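Local coordinates for protein chitinase (Paenibacillus sp. FPU-7, PDB 5GZT) that probably hydrolyses internal beta-1,4 linkages between N-acetylglucosamine units in chitin and chitodextrins, with two family 18 glycosidase domains in one chain, at residues 31-36 with 52-57. Sequence-based numbering, arbitrary orientation.
Sequences VGEVII and FEKVVL. With NA (sodium ion), chain C.
V31 and V34 both close on the ring of F52, which leans across from the neighbouring turn of chain. V31 sets CG2 over one face, displaced toward the rim, in a CH-pi contact 4.2 Å from the ring centroid; with CG1 anti to the backbone N (chi1 -158°), CG2 falls anti to the carbonyl carbon and comes to lie over the ring. V34 comes in obliquely, its CG2 3.5 Å from F52 CD1. Further along the same face, I36 reaches CD1 across to V55 CG1 at 3.7 Å and, more loosely, toward L57 CD1. L42 of strand 40-47 packs on V34, V55 and F52, so this apolar layer faces the interior.

Between the backbones, strands 34-36 and 55-57 run parallel, 12° apart, through three hydrogen bonds: V34 N to K54 O, V56 N to V34 O at 3.0 Å, and I36 N to V56 O. The last two donors lie nearly in line with their C=O bonds.

On the opposite face, E33 and K54 run side by side. E33 lays OE1 3.1 Å from K54 CE, while OE2 reaches V56 CG2; chi4 of 70° bends the lysine, and the charged atoms OE1 and NZ stay 4.4 Å apart, too far for a salt bridge, so that the attraction is at most a longer-range one. Cut back to an alanine, E33 would no longer bring a carboxylate alongside the lysine, and K54 would probably lose this nearby opposite charge, with the CG2 methyl of V56 also less covered. At the other end, a water donates to both V31 O and E53 OE1, and F52 O binds a sodium ion at 2.5 Å, a site completed by E44, T50 and S72. Such in-register parallel pairing, with aliphatic and aromatic side chains stacked inward from one turn to the next, is characteristic of a parallel beta-helix, which here makes up the N-terminal part of the chain.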
loop_
_atom_site.group_PDB
_atom_site.type_symbol
_atom_site.label_atom_id
_atom_site.label_comp_id
_atom_site.label_asym_id
_atom_site.label_seq_id
_atom_site.Cartn_x
_atom_site.Cartn_y
_atom_site.Cartn_z
ATOM N N VAL B 31 14.304 -61.477 -17.405
ATOM C CA VAL B 31 14.905 -61.849 -18.693
ATOM C C VAL B 31 15.757 -60.704 -19.164
ATOM O O VAL B 31 15.405 -59.519 -18.960
ATOM C CB VAL B 31 13.887 -62.246 -19.792
ATOM C CG1 VAL B 31 14.564 -63.111 -20.870
ATOM C CG2 VAL B 31 12.703 -62.999 -19.198
ATOM N N GLY B 32 16.889 -61.077 -19.767
ATOM C CA GLY B 32 17.805 -60.114 -20.353
ATOM C C GLY B 32 17.245 -59.660 -21.678
ATOM O O GLY B 32 16.020 -59.712 -21.889
ATOM N N GLU B 33 18.149 -59.223 -22.559
ATOM C CA GLU B 33 17.793 -58.739 -23.874
ATOM C C GLU B 33 17.405 -59.938 -24.731
ATOM O O GLU B 33 18.214 -60.863 -24.883
ATOM C CB GLU B 33 18.981 -57.962 -24.535
ATOM C CG GLU B 33 18.806 -57.601 -26.028
ATOM C CD GLU B 33 19.947 -56.770 -26.639
ATOM O OE1 GLU B 33 20.442 -55.896 -25.925
ATOM O OE2 GLU B 33 20.322 -56.971 -27.826
ATOM N N VAL B 34 16.220 -59.875 -25.353
ATOM C CA VAL B 34 15.814 -60.860 -26.366
ATOM C C VAL B 34 16.191 -60.428 -27.799
ATOM O O VAL B 34 15.707 -59.399 -28.300
ATOM C CB VAL B 34 14.273 -61.094 -26.315
ATOM C CG1 VAL B 34 13.876 -62.251 -27.224
ATOM C CG2 VAL B 34 13.774 -61.267 -24.883
ATOM N N ILE B 35 16.988 -61.223 -28.497
ATOM C CA ILE B 35 17.433 -60.906 -29.834
ATOM C C ILE B 35 16.705 -61.855 -30.710
ATOM O O ILE B 35 16.879 -63.074 -30.571
ATOM C CB ILE B 35 18.981 -61.154 -30.047
ATOM C CG1 ILE B 35 19.830 -60.139 -29.297
ATOM C CG2 ILE B 35 19.347 -61.097 -31.519
ATOM C CD1 ILE B 35 20.006 -60.494 -27.848
ATOM N N ILE B 36 15.960 -61.316 -31.665
ATOM C CA ILE B 36 15.062 -62.090 -32.504
ATOM C C ILE B 36 15.592 -62.252 -33.909
ATOM O O ILE B 36 15.706 -61.274 -34.691
ATOM C CB ILE B 36 13.614 -61.507 -32.507
ATOM C CG1 ILE B 36 13.106 -61.442 -31.062
ATOM C CG2 ILE B 36 12.720 -62.346 -33.383
ATOM C CD1 ILE B 36 11.671 -61.013 -30.895
ATOM N N PHE B 52 10.670 -59.435 -19.285
ATOM C CA PHE B 52 11.397 -58.970 -20.468
ATOM C C PHE B 52 11.640 -57.490 -20.380
ATOM O O PHE B 52 10.885 -56.755 -19.727
ATOM C CB PHE B 52 10.671 -59.238 -21.763
ATOM C CG PHE B 52 10.346 -60.652 -21.982
ATOM C CD1 PHE B 52 11.289 -61.523 -22.482
ATOM C CD2 PHE B 52 9.057 -61.110 -21.717
ATOM C CE1 PHE B 52 10.973 -62.857 -22.720
ATOM C CE2 PHE B 52 8.710 -62.445 -21.941
ATOM C CZ PHE B 52 9.668 -63.322 -22.457
ATOM N N GLU B 53 12.704 -57.039 -21.057
ATOM C CA GLU B 53 12.937 -55.581 -21.167
ATOM C C GLU B 53 13.253 -55.132 -22.592
ATOM O O GLU B 53 12.361 -54.628 -23.279
ATOM C CB GLU B 53 13.954 -55.121 -20.114
ATOM C CG GLU B 53 13.308 -55.054 -18.728
ATOM C CD GLU B 53 14.193 -54.472 -17.668
ATOM O OE1 GLU B 53 15.314 -54.962 -17.549
ATOM O OE2 GLU B 53 13.741 -53.565 -16.956
ATOM N N LYS B 54 14.486 -55.324 -23.023
ATOM C CA LYS B 54 14.907 -54.947 -24.340
ATOM C C LYS B 54 14.672 -56.108 -25.333
ATOM O O LYS B 54 14.920 -57.305 -25.049
ATOM C CB LYS B 54 16.375 -54.445 -24.328
ATOM C CG LYS B 54 16.928 -53.996 -25.707
ATOM C CD LYS B 54 18.245 -53.190 -25.661
ATOM C CE LYS B 54 19.081 -53.300 -26.959
ATOM N NZ LYS B 54 18.528 -52.615 -28.158
ATOM N N VAL B 55 14.187 -55.737 -26.514
ATOM C CA VAL B 55 13.947 -56.662 -27.580
ATOM C C VAL B 55 14.435 -56.031 -28.874
ATOM O O VAL B 55 14.139 -54.843 -29.114
ATOM C CB VAL B 55 12.419 -56.943 -27.715
ATOM C CG1 VAL B 55 12.167 -57.944 -28.813
ATOM C CG2 VAL B 55 11.817 -57.408 -26.399
ATOM N N VAL B 56 15.100 -56.821 -29.720
ATOM C CA VAL B 56 15.643 -56.344 -30.978
ATOM C C VAL B 56 15.312 -57.383 -31.989
ATOM O O VAL B 56 15.630 -58.542 -31.746
ATOM C CB VAL B 56 17.230 -56.250 -30.996
ATOM C CG1 VAL B 56 17.706 -55.602 -32.307
ATOM C CG2 VAL B 56 17.794 -55.521 -29.795
ATOM N N LEU B 57 14.749 -56.992 -33.139
ATOM C CA LEU B 57 14.536 -57.857 -34.283
ATOM C C LEU B 57 15.736 -57.599 -35.166
ATOM O O LEU B 57 15.903 -56.457 -35.640
ATOM C CB LEU B 57 13.222 -57.508 -35.040
ATOM C CG LEU B 57 11.950 -57.964 -34.288
ATOM C CD1 LEU B 57 11.868 -57.312 -32.933
ATOM C CD2 LEU B 57 10.722 -57.699 -35.124
HETATM NA NA NA C . 8.752 -56.493 -18.540
HETATM O O HOH W 1 16.309 -57.100 -18.875
#